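Local coordinates for cupin 2, conserved barrel domain protein (Novosphingobium aromaticivorans DSM 12444, PDB 3ES1) that is of unknown function but adopts a cupin-type beta-barrel fold and assembles as a pair of identical subunits, at residues Asn98-Gly103 / Ile127-Gly132; Val50-Thr55 / Gly78-Val83; Glu111-Asp116 / Asn134-Asn139. All blocks are in the same frame, centred on the assembly; numbering follows the deposited sequence.

Interaction 1 (Asn98-Gly103 / Ile127-Gly132); sequences NSIDYG and IIVQRG
Asp101 OD2 is gripped by two waters: water 1 lies 2.8 Å from it, and water 2 donates to it while accepting from Gln130 NE2, so the carboxylate of one strand is tied through solvent to the side-chain amide of the neighbouring strand. The other carboxylate oxygen, OD1, takes the hydroxyl proton of Ser99 OG on its syn lone pair, 2.8 Å away; the hydroxyl of Thr97 is a further partner of Ser99 OG. Gln130 has CG anti to its backbone N (chi1 -175°), which lays CG 3.6 Å from Asp101 OD2; the chain then bends at chi2, and the carboxylate and amide planes stand 63° apart. The amide oxygen OE1 bonds to the hydroxyl of Thr133.

Beneath these side chains the antiparallel strands pair closely: Gln130 N reaches Asp101 O at 2.9 Å in an almost straight bond of 176°, and Gly103 and Ile128 exchange two more. A side chain at Gly103 would press on Ile128 CD1. On the other face Ile100 CD1 lies 4.1 Å from Val129 CG1, the two side chains pointing the same way, while Val129 CG1 also meets the edge of the Tyr102 ring, whose hydroxyl bonds to Ser79 of the second subunit. One face thus carries a buried acid held by a hydroxyl and two waters, probably polarised by them, and the other an apolar layer at the dimer interface.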
loop_
_atom_site.group_PDB
_atom_site.type_symbol
_atom_site.label_atom_id
_atom_site.label_comp_id
_atom_site.label_asym_id
_atom_site.label_seq_id
_atom_site.Cartn_x
_atom_site.Cartn_y
_atom_site.Cartn_z
ATOM N N ASN A 98 6.102 -7.515 13.818
ATOM C CA ASN A 98 5.501 -6.424 14.609
ATOM C C ASN A 98 5.086 -5.239 13.733
ATOM O O ASN A 98 5.710 -4.154 13.684
ATOM C CB ASN A 98 6.413 -6.008 15.757
ATOM C CG ASN A 98 6.586 -7.101 16.778
ATOM O OD1 ASN A 98 5.796 -8.030 16.850
ATOM N ND2 ASN A 98 7.613 -6.998 17.567
ATOM N N SER A 99 3.988 -5.496 13.049
ATOM C CA SER A 99 3.487 -4.613 12.018
ATOM C C SER A 99 2.078 -4.988 11.621
ATOM O O SER A 99 1.623 -6.109 11.836
ATOM C CB SER A 99 4.390 -4.695 10.776
ATOM O OG SER A 99 4.412 -6.008 10.215
ATOM N N ILE A 100 1.405 -4.018 11.034
ATOM C CA ILE A 100 0.214 -4.291 10.226
ATOM C C ILE A 100 0.654 -4.083 8.794
ATOM O O ILE A 100 1.371 -3.153 8.493
ATOM C CB ILE A 100 -1.022 -3.391 10.617
ATOM C CG1 ILE A 100 -2.324 -3.881 9.961
ATOM C CG2 ILE A 100 -0.828 -1.863 10.343
ATOM C CD1 ILE A 100 -3.604 -3.121 10.450
ATOM N N ASP A 101 0.270 -5.007 7.931
ATOM C CA ASP A 101 0.631 -4.957 6.536
ATOM C C ASP A 101 -0.574 -4.936 5.612
ATOM O O ASP A 101 -1.487 -5.657 5.812
ATOM C CB ASP A 101 1.495 -6.140 6.124
ATOM C CG ASP A 101 2.377 -6.640 7.215
ATOM O OD1 ASP A 101 3.046 -5.825 7.814
ATOM O OD2 ASP A 101 2.365 -7.833 7.398
ATOM N N TYR A 102 -0.534 -4.107 4.600
ATOM C CA TYR A 102 -1.517 -4.105 3.539
ATOM C C TYR A 102 -0.859 -4.769 2.331
ATOM O O TYR A 102 0.147 -4.297 1.812
ATOM C CB TYR A 102 -1.982 -2.685 3.179
ATOM C CG TYR A 102 -2.486 -1.891 4.325
ATOM C CD1 TYR A 102 -3.342 -2.473 5.293
ATOM C CD2 TYR A 102 -2.128 -0.535 4.487
ATOM C CE1 TYR A 102 -3.822 -1.714 6.373
ATOM C CE2 TYR A 102 -2.615 0.219 5.582
ATOM C CZ TYR A 102 -3.489 -0.373 6.504
ATOM O OH TYR A 102 -3.959 0.377 7.578
ATOM N N GLY A 103 -1.436 -5.864 1.887
ATOM C CA GLY A 103 -0.922 -6.553 0.702
ATOM C C GLY A 103 -1.911 -6.464 -0.430
ATOM O O GLY A 103 -3.094 -6.731 -0.244
ATOM N N ILE A 127 -6.977 -7.675 -1.647
ATOM C CA ILE A 127 -6.203 -7.020 -0.578
ATOM C C ILE A 127 -6.239 -7.783 0.735
ATOM O O ILE A 127 -7.300 -8.187 1.229
ATOM C CB ILE A 127 -6.688 -5.564 -0.350
ATOM C CG1 ILE A 127 -6.496 -4.736 -1.650
ATOM C CG2 ILE A 127 -5.950 -4.931 0.829
ATOM C CD1 ILE A 127 -7.148 -3.300 -1.653
ATOM N N ILE A 128 -5.042 -7.934 1.308
ATOM C CA ILE A 128 -4.863 -8.555 2.606
ATOM C C ILE A 128 -4.527 -7.491 3.662
ATOM O O ILE A 128 -3.672 -6.633 3.452
ATOM C CB ILE A 128 -3.747 -9.618 2.640
ATOM C CG1 ILE A 128 -3.916 -10.642 1.481
ATOM C CG2 ILE A 128 -3.729 -10.284 3.988
ATOM C CD1 ILE A 128 -3.057 -10.248 0.288
ATOM N N VAL A 129 -5.256 -7.562 4.771
ATOM C CA VAL A 129 -4.921 -6.786 5.988
ATOM C C VAL A 129 -4.334 -7.756 7.008
ATOM O O VAL A 129 -5.068 -8.518 7.649
ATOM C CB VAL A 129 -6.170 -6.050 6.533
ATOM C CG1 VAL A 129 -5.840 -5.144 7.725
ATOM C CG2 VAL A 129 -6.841 -5.228 5.387
ATOM N N GLN A 130 -3.018 -7.742 7.133
ATOM C CA GLN A 130 -2.290 -8.691 7.953
ATOM C C GLN A 130 -2.034 -8.068 9.309
ATOM O O GLN A 130 -1.251 -7.212 9.432
ATOM C CB GLN A 130 -0.980 -9.158 7.275
ATOM C CG GLN A 130 -0.192 -10.234 7.968
ATOM C CD GLN A 130 -0.451 -11.616 7.380
ATOM O OE1 GLN A 130 -1.024 -12.439 7.994
ATOM N NE2 GLN A 130 -0.072 -11.807 6.187
ATOM N N ARG A 131 -2.749 -8.527 10.318
ATOM C CA ARG A 131 -2.782 -7.876 11.646
ATOM C C ARG A 131 -1.832 -8.552 12.663
ATOM O O ARG A 131 -2.227 -8.928 13.763
ATOM C CB ARG A 131 -4.231 -7.762 12.139
ATOM C CG ARG A 131 -5.077 -6.810 11.253
ATOM C CD ARG A 131 -6.516 -6.738 11.659
ATOM N NE ARG A 131 -6.620 -6.349 13.068
ATOM C CZ ARG A 131 -6.917 -7.175 14.052
ATOM N NH1 ARG A 131 -7.124 -8.454 13.812
ATOM N NH2 ARG A 131 -6.965 -6.718 15.294
ATOM N N GLY A 132 -0.572 -8.621 12.250
ATOM C CA GLY A 132 0.577 -9.071 13.096
ATOM C C GLY A 132 0.556 -10.566 13.329
ATOM O O GLY A 132 1.052 -11.111 14.313
HETATM O O HOH W 1 1.929 -8.348 10.127
HETATM O O HOH W 2 1.793 -9.469 5.197
#

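Interaction 2 (Val50-Thr55 / Gly78-Val83); sequences VWTTAT and GSVIRV
A classic beta bulge interrupts the antiparallel pairing of strands 45-53 and 79-86: Val50 and Trp51 both face Ile81, and their two amides converge on one carbonyl. Val50 N lies 2.9 Å from Ile81 O and Trp51 N 3.2 Å from it, both in the carbonyl plane. The ladder then resumes, Ile81 N donating to Trp51 O at 2.8 Å. Alongside the bulge, Ile81 CG2 sits between the backbone N and the carbonyl carbon of its own residue, and this brings the methyl to 3.6 Å from Trp51 CB and close to Val50 CB as well.

Further on, the pair Thr53 and Ser79 puts its hydroxyls on the same face as Ile81. Thr53 OG1 and Ser79 OG are 2.8 Å apart, and Thr53 OG1 donates to Thr55 O from above the carbonyl plane, also at 2.8 Å; Ser79 N adds a weak bond to Thr53 OG1. Replacing Thr53 with a valine would probably cost Thr55 O its hydroxyl donor and Ser79 OG a polar neighbour, leaving the turn after the strand less firmly held. Facing that turn, Gly78 leads into the partner strand with a positive phi of 65°; a side chain there would collide with Thr53 O. Across the dimer, Tyr102 of the second subunit packs on Thr53 and Ile81, while Val129 of that subunit lies against Trp51. Bulged antiparallel strands of this kind are familiar in the curved sheets of beta barrels, the cupin fold among them.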
loop_
_atom_site.group_PDB
_atom_site.type_symbol
_atom_site.label_atom_id
_atom_site.label_comp_id
_atom_site.label_asym_id
_atom_site.label_seq_id
_atom_site.Cartn_x
_atom_site.Cartn_y
_atom_site.Cartn_z
ATOM N N VAL A 50 10.798 -0.530 -2.531
ATOM C CA VAL A 50 10.356 0.674 -3.209
ATOM C C VAL A 50 10.606 1.936 -2.378
ATOM O O VAL A 50 11.128 2.901 -2.888
ATOM C CB VAL A 50 8.885 0.527 -3.666
ATOM C CG1 VAL A 50 8.352 1.840 -4.168
ATOM C CG2 VAL A 50 8.851 -0.559 -4.812
ATOM N N TRP A 51 10.235 1.877 -1.108
ATOM C CA TRP A 51 10.380 2.995 -0.168
ATOM C C TRP A 51 10.325 2.498 1.268
ATOM O O TRP A 51 9.777 1.422 1.557
ATOM C CB TRP A 51 9.266 4.066 -0.399
ATOM C CG TRP A 51 9.612 5.461 0.105
ATOM C CD1 TRP A 51 9.245 6.013 1.281
ATOM C CD2 TRP A 51 10.461 6.425 -0.535
ATOM N NE1 TRP A 51 9.794 7.256 1.429
ATOM C CE2 TRP A 51 10.538 7.545 0.319
ATOM C CE3 TRP A 51 11.172 6.446 -1.742
ATOM C CZ2 TRP A 51 11.302 8.678 -0.003
ATOM C CZ3 TRP A 51 11.884 7.541 -2.065
ATOM C CH2 TRP A 51 11.962 8.654 -1.201
ATOM N N THR A 52 10.874 3.338 2.130
ATOM C CA THR A 52 10.821 3.203 3.588
ATOM C C THR A 52 10.735 4.556 4.244
ATOM O O THR A 52 11.224 5.549 3.708
ATOM C CB THR A 52 12.071 2.529 4.157
ATOM O OG1 THR A 52 13.214 3.361 3.958
ATOM C CG2 THR A 52 12.285 1.161 3.502
ATOM N N THR A 53 10.135 4.600 5.420
ATOM C CA THR A 53 10.227 5.792 6.293
ATOM C C THR A 53 10.831 5.344 7.614
ATOM O O THR A 53 10.544 4.230 8.083
ATOM C CB THR A 53 8.822 6.447 6.478
ATOM O OG1 THR A 53 7.970 5.582 7.223
ATOM C CG2 THR A 53 8.199 6.729 5.127
ATOM N N ALA A 54 11.693 6.178 8.196
ATOM C CA ALA A 54 12.442 5.778 9.396
ATOM C C ALA A 54 11.484 5.674 10.571
ATOM O O ALA A 54 11.679 4.874 11.466
ATOM C CB ALA A 54 13.611 6.762 9.711
ATOM N N THR A 55 10.425 6.479 10.511
ATOM C CA THR A 55 9.408 6.550 11.558
ATOM C C THR A 55 8.013 6.549 10.954
ATOM O O THR A 55 7.834 6.842 9.756
ATOM C CB THR A 55 9.544 7.836 12.393
ATOM O OG1 THR A 55 9.338 8.982 11.563
ATOM C CG2 THR A 55 10.972 7.932 13.040
ATOM N N GLY A 78 8.936 2.154 11.633
ATOM C CA GLY A 78 8.532 2.973 10.491
ATOM C C GLY A 78 7.639 2.256 9.493
ATOM O O GLY A 78 6.777 1.471 9.861
ATOM N N SER A 79 7.825 2.562 8.216
ATOM C CA SER A 79 7.093 1.877 7.146
ATOM C C SER A 79 7.987 1.429 6.037
ATOM O O SER A 79 9.088 1.939 5.826
ATOM C CB SER A 79 5.936 2.727 6.573
ATOM O OG SER A 79 6.358 3.783 5.717
ATOM N N VAL A 80 7.472 0.438 5.343
ATOM C CA VAL A 80 8.152 -0.223 4.195
ATOM C C VAL A 80 7.136 -0.502 3.087
ATOM O O VAL A 80 6.038 -1.009 3.344
ATOM C CB VAL A 80 8.817 -1.576 4.592
ATOM C CG1 VAL A 80 9.441 -2.254 3.372
ATOM C CG2 VAL A 80 9.920 -1.373 5.643
ATOM N N ILE A 81 7.482 -0.160 1.860
ATOM C CA ILE A 81 6.729 -0.694 0.707
ATOM C C ILE A 81 7.707 -1.429 -0.187
ATOM O O ILE A 81 8.721 -0.892 -0.592
ATOM C CB ILE A 81 5.879 0.384 -0.081
ATOM C CG1 ILE A 81 5.117 -0.243 -1.285
ATOM C CG2 ILE A 81 6.740 1.562 -0.539
ATOM C CD1 ILE A 81 4.014 0.650 -1.873
ATOM N N ARG A 82 7.395 -2.699 -0.442
ATOM C CA ARG A 82 8.165 -3.508 -1.383
ATOM C C ARG A 82 7.246 -4.335 -2.253
ATOM O O ARG A 82 6.075 -4.593 -1.901
ATOM C CB ARG A 82 9.184 -4.386 -0.622
ATOM C CG ARG A 82 8.553 -5.415 0.253
ATOM C CD ARG A 82 9.589 -6.315 0.872
ATOM N NE ARG A 82 8.957 -7.080 1.922
ATOM C CZ ARG A 82 9.199 -6.927 3.216
ATOM N NH1 ARG A 82 10.119 -6.089 3.635
ATOM N NH2 ARG A 82 8.547 -7.680 4.079
ATOM N N VAL A 83 7.789 -4.746 -3.402
ATOM C CA VAL A 83 7.138 -5.642 -4.327
ATOM C C VAL A 83 7.797 -7.038 -4.262
ATOM O O VAL A 83 9.030 -7.185 -4.362
ATOM C CB VAL A 83 7.164 -5.071 -5.775
ATOM C CG1 VAL A 83 6.559 -6.075 -6.756
ATOM C CG2 VAL A 83 6.499 -3.704 -5.869
#

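Interaction 3 (Glu111-Asp116 / Asn134-Asn139); sequences ELELDD and NHLWRN
Strands 110-113 and 136-138 form an antiparallel pair in the three-stranded sheet of the cupin fold, and each side of the pair has its own chemistry. One side carries a salt-bridge network centred on Arg138. Its side chain leaves with CG anti to the backbone N (chi1 -176°) and bends at chi3, which swings the guanidinium back over the neighbouring strand. There NH1 and NH2 grip Glu113 end-on, both bonding to the single oxygen OE1, with the NH1 bond 2.7 Å long. NH1 also reaches Glu111 OE1 at 2.9 Å, approaching it on the anti side, and both acceptors lie close to the guanidinium plane. A methyl of Leu136, CD1, lies over one face of the guanidinium, while Glu91 pairs with NE, so the positive charge is shared among three acids and is likely to be stabilised by them.

The opposite side is apolar and aromatic. Leu112 CD1 sits over the six-membered ring of Trp137, 3.8 Å from its centroid and only 13° off the normal, a CH-pi contact. Leu112 CB meets the same ring at CZ3, and CD1 also touches His135 CB. Phe149 brings a second ring to Trp137, while the imidazole of His135 meets that of His95 and its ND1 bonds to Thr133 O. Backbone bonds between Glu111 and Arg138 and between Glu113 and Leu136 hold the strands together.

Past the strand end, Asp115 uses its two oxygens for different partners. OD2 accepts from the backbone of Ala27 of the second subunit. OD1 receives Asn134 ND2 on its syn side in a nearly straight bond, 3.0 Å long with an angle of 174° at the hydrogen.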
loop_
_atom_site.group_PDB
_atom_site.type_symbol
_atom_site.label_atom_id
_atom_site.label_comp_id
_atom_site.label_asym_id
_atom_site.label_seq_id
_atom_site.Cartn_x
_atom_site.Cartn_y
_atom_site.Cartn_z
ATOM N N GLU A 111 -1.862 -18.155 -2.204
ATOM C CA GLU A 111 -2.393 -18.862 -1.034
ATOM C C GLU A 111 -1.771 -18.286 0.232
ATOM O O GLU A 111 -0.560 -18.326 0.432
ATOM C CB GLU A 111 -2.040 -20.344 -1.118
ATOM C CG GLU A 111 -2.584 -21.174 0.063
ATOM C CD GLU A 111 -2.672 -22.612 -0.296
ATOM O OE1 GLU A 111 -1.643 -23.313 -0.146
ATOM O OE2 GLU A 111 -3.758 -23.014 -0.764
ATOM N N LEU A 112 -2.620 -17.750 1.081
ATOM C CA LEU A 112 -2.190 -17.283 2.394
ATOM C C LEU A 112 -2.494 -18.346 3.412
ATOM O O LEU A 112 -3.656 -18.697 3.632
ATOM C CB LEU A 112 -2.903 -15.996 2.760
ATOM C CG LEU A 112 -2.781 -15.407 4.162
ATOM C CD1 LEU A 112 -1.303 -15.144 4.530
ATOM C CD2 LEU A 112 -3.554 -14.155 4.266
ATOM N N GLU A 113 -1.440 -18.791 4.081
ATOM C CA GLU A 113 -1.558 -19.769 5.171
ATOM C C GLU A 113 -1.179 -19.140 6.506
ATOM O O GLU A 113 -0.113 -18.510 6.637
ATOM C CB GLU A 113 -0.687 -20.997 4.909
ATOM C CG GLU A 113 -0.840 -22.062 5.983
ATOM C CD GLU A 113 -0.091 -23.355 5.699
ATOM O OE1 GLU A 113 0.110 -23.698 4.499
ATOM O OE2 GLU A 113 0.251 -24.052 6.704
ATOM N N LEU A 114 -2.059 -19.357 7.484
ATOM C CA LEU A 114 -1.885 -18.854 8.847
ATOM C C LEU A 114 -1.556 -20.010 9.777
ATOM O O LEU A 114 -0.846 -20.910 9.380
ATOM C CB LEU A 114 -3.118 -18.102 9.308
ATOM C CG LEU A 114 -3.572 -16.955 8.382
ATOM C CD1 LEU A 114 -4.761 -16.252 8.969
ATOM C CD2 LEU A 114 -2.509 -15.928 8.148
ATOM N N ASP A 115 -2.085 -20.000 11.002
ATOM C CA ASP A 115 -1.728 -21.050 11.985
ATOM C C ASP A 115 -2.516 -22.323 11.692
ATOM O O ASP A 115 -3.639 -22.318 11.181
ATOM C CB ASP A 115 -1.922 -20.609 13.482
ATOM C CG ASP A 115 -0.728 -19.810 14.056
ATOM O OD1 ASP A 115 0.434 -20.066 13.671
ATOM O OD2 ASP A 115 -0.913 -18.926 14.955
ATOM N N ASP A 116 -1.912 -23.437 12.085
ATOM C CA ASP A 116 -2.621 -24.710 12.162
ATOM C C ASP A 116 -3.282 -25.135 10.864
ATOM O O ASP A 116 -4.349 -25.733 10.880
ATOM C CB ASP A 116 -3.655 -24.670 13.308
ATOM C CG ASP A 116 -3.007 -24.287 14.628
ATOM O OD1 ASP A 116 -1.889 -24.781 14.848
ATOM O OD2 ASP A 116 -3.526 -23.432 15.368
ATOM N N ASN A 134 1.208 -14.612 12.437
ATOM C CA ASN A 134 2.005 -15.699 11.847
ATOM C C ASN A 134 1.395 -16.162 10.517
ATOM O O ASN A 134 0.186 -16.422 10.421
ATOM C CB ASN A 134 2.126 -16.874 12.830
ATOM C CG ASN A 134 3.278 -17.760 12.512
ATOM O OD1 ASN A 134 4.348 -17.296 12.047
ATOM N ND2 ASN A 134 3.094 -19.066 12.759
ATOM N N HIS A 135 2.215 -16.168 9.482
ATOM C CA HIS A 135 1.770 -16.550 8.110
ATOM C C HIS A 135 2.896 -16.956 7.164
ATOM O O HIS A 135 4.075 -16.622 7.356
ATOM C CB HIS A 135 1.049 -15.360 7.441
ATOM C CG HIS A 135 1.979 -14.223 7.157
ATOM N ND1 HIS A 135 2.418 -13.377 8.155
ATOM C CD2 HIS A 135 2.698 -13.911 6.049
ATOM C CE1 HIS A 135 3.279 -12.512 7.640
ATOM N NE2 HIS A 135 3.489 -12.834 6.375
ATOM N N LEU A 136 2.497 -17.608 6.076
ATOM C CA LEU A 136 3.362 -17.770 4.890
ATOM C C LEU A 136 2.534 -17.522 3.627
ATOM O O LEU A 136 1.294 -17.596 3.635
ATOM C CB LEU A 136 4.021 -19.189 4.860
ATOM C CG LEU A 136 3.183 -20.467 4.671
ATOM C CD1 LEU A 136 2.729 -20.663 3.186
ATOM C CD2 LEU A 136 3.949 -21.676 5.134
ATOM N N TRP A 137 3.232 -17.221 2.554
ATOM C CA TRP A 137 2.641 -17.082 1.217
ATOM C C TRP A 137 3.097 -18.246 0.321
ATOM O O TRP A 137 4.279 -18.553 0.262
ATOM C CB TRP A 137 3.057 -15.763 0.558
ATOM C CG TRP A 137 2.757 -14.550 1.365
ATOM C CD1 TRP A 137 3.615 -13.905 2.192
ATOM C CD2 TRP A 137 1.492 -13.887 1.504
ATOM N NE1 TRP A 137 2.998 -12.851 2.823
ATOM C CE2 TRP A 137 1.688 -12.817 2.435
ATOM C CE3 TRP A 137 0.222 -14.084 0.958
ATOM C CZ2 TRP A 137 0.681 -11.946 2.787
ATOM C CZ3 TRP A 137 -0.775 -13.209 1.307
ATOM C CH2 TRP A 137 -0.542 -12.151 2.217
ATOM N N ARG A 138 2.141 -18.852 -0.355
ATOM C CA ARG A 138 2.380 -20.012 -1.239
ATOM C C ARG A 138 1.733 -19.826 -2.586
ATOM O O ARG A 138 0.565 -19.512 -2.682
ATOM C CB ARG A 138 1.879 -21.327 -0.598
ATOM C CG ARG A 138 2.183 -22.590 -1.440
ATOM C CD ARG A 138 1.654 -23.849 -0.779
ATOM N NE ARG A 138 2.339 -24.110 0.484
ATOM C CZ ARG A 138 1.782 -23.997 1.677
ATOM N NH1 ARG A 138 0.516 -23.648 1.793
ATOM N NH2 ARG A 138 2.500 -24.274 2.747
ATOM N N ASN A 139 2.547 -19.970 -3.631
ATOM C CA ASN A 139 2.071 -19.938 -5.016
ATOM C C ASN A 139 1.889 -21.352 -5.492
ATOM O O ASN A 139 2.861 -22.067 -5.710
ATOM C CB ASN A 139 3.068 -19.217 -5.917
ATOM C CG ASN A 139 2.542 -18.954 -7.310
ATOM O OD1 ASN A 139 1.590 -19.570 -7.777
ATOM N ND2 ASN A 139 3.170 -18.011 -7.986
#

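In the fold
Followed from the N terminus, the chain first closes interaction 2, where segment 78-83 returns to segment 50-55 after 22 residues without helix or strand. Only then does strand 99-107 open interaction 1, so these two contacts stand in series although both belong to the same large sheet. Interactions 1 and 3 cross: strand 110-113 starts before strand 127-130 has closed interaction 1, and strand 136-138 closes interaction 3 afterwards. They also touch, for Gln130 and Ile128 pack on Trp137, joining the large sheet to the three-stranded one. Interactions 2 and 3 lie about 23 Å apart between centres, yet all three contacts reach the second subunit.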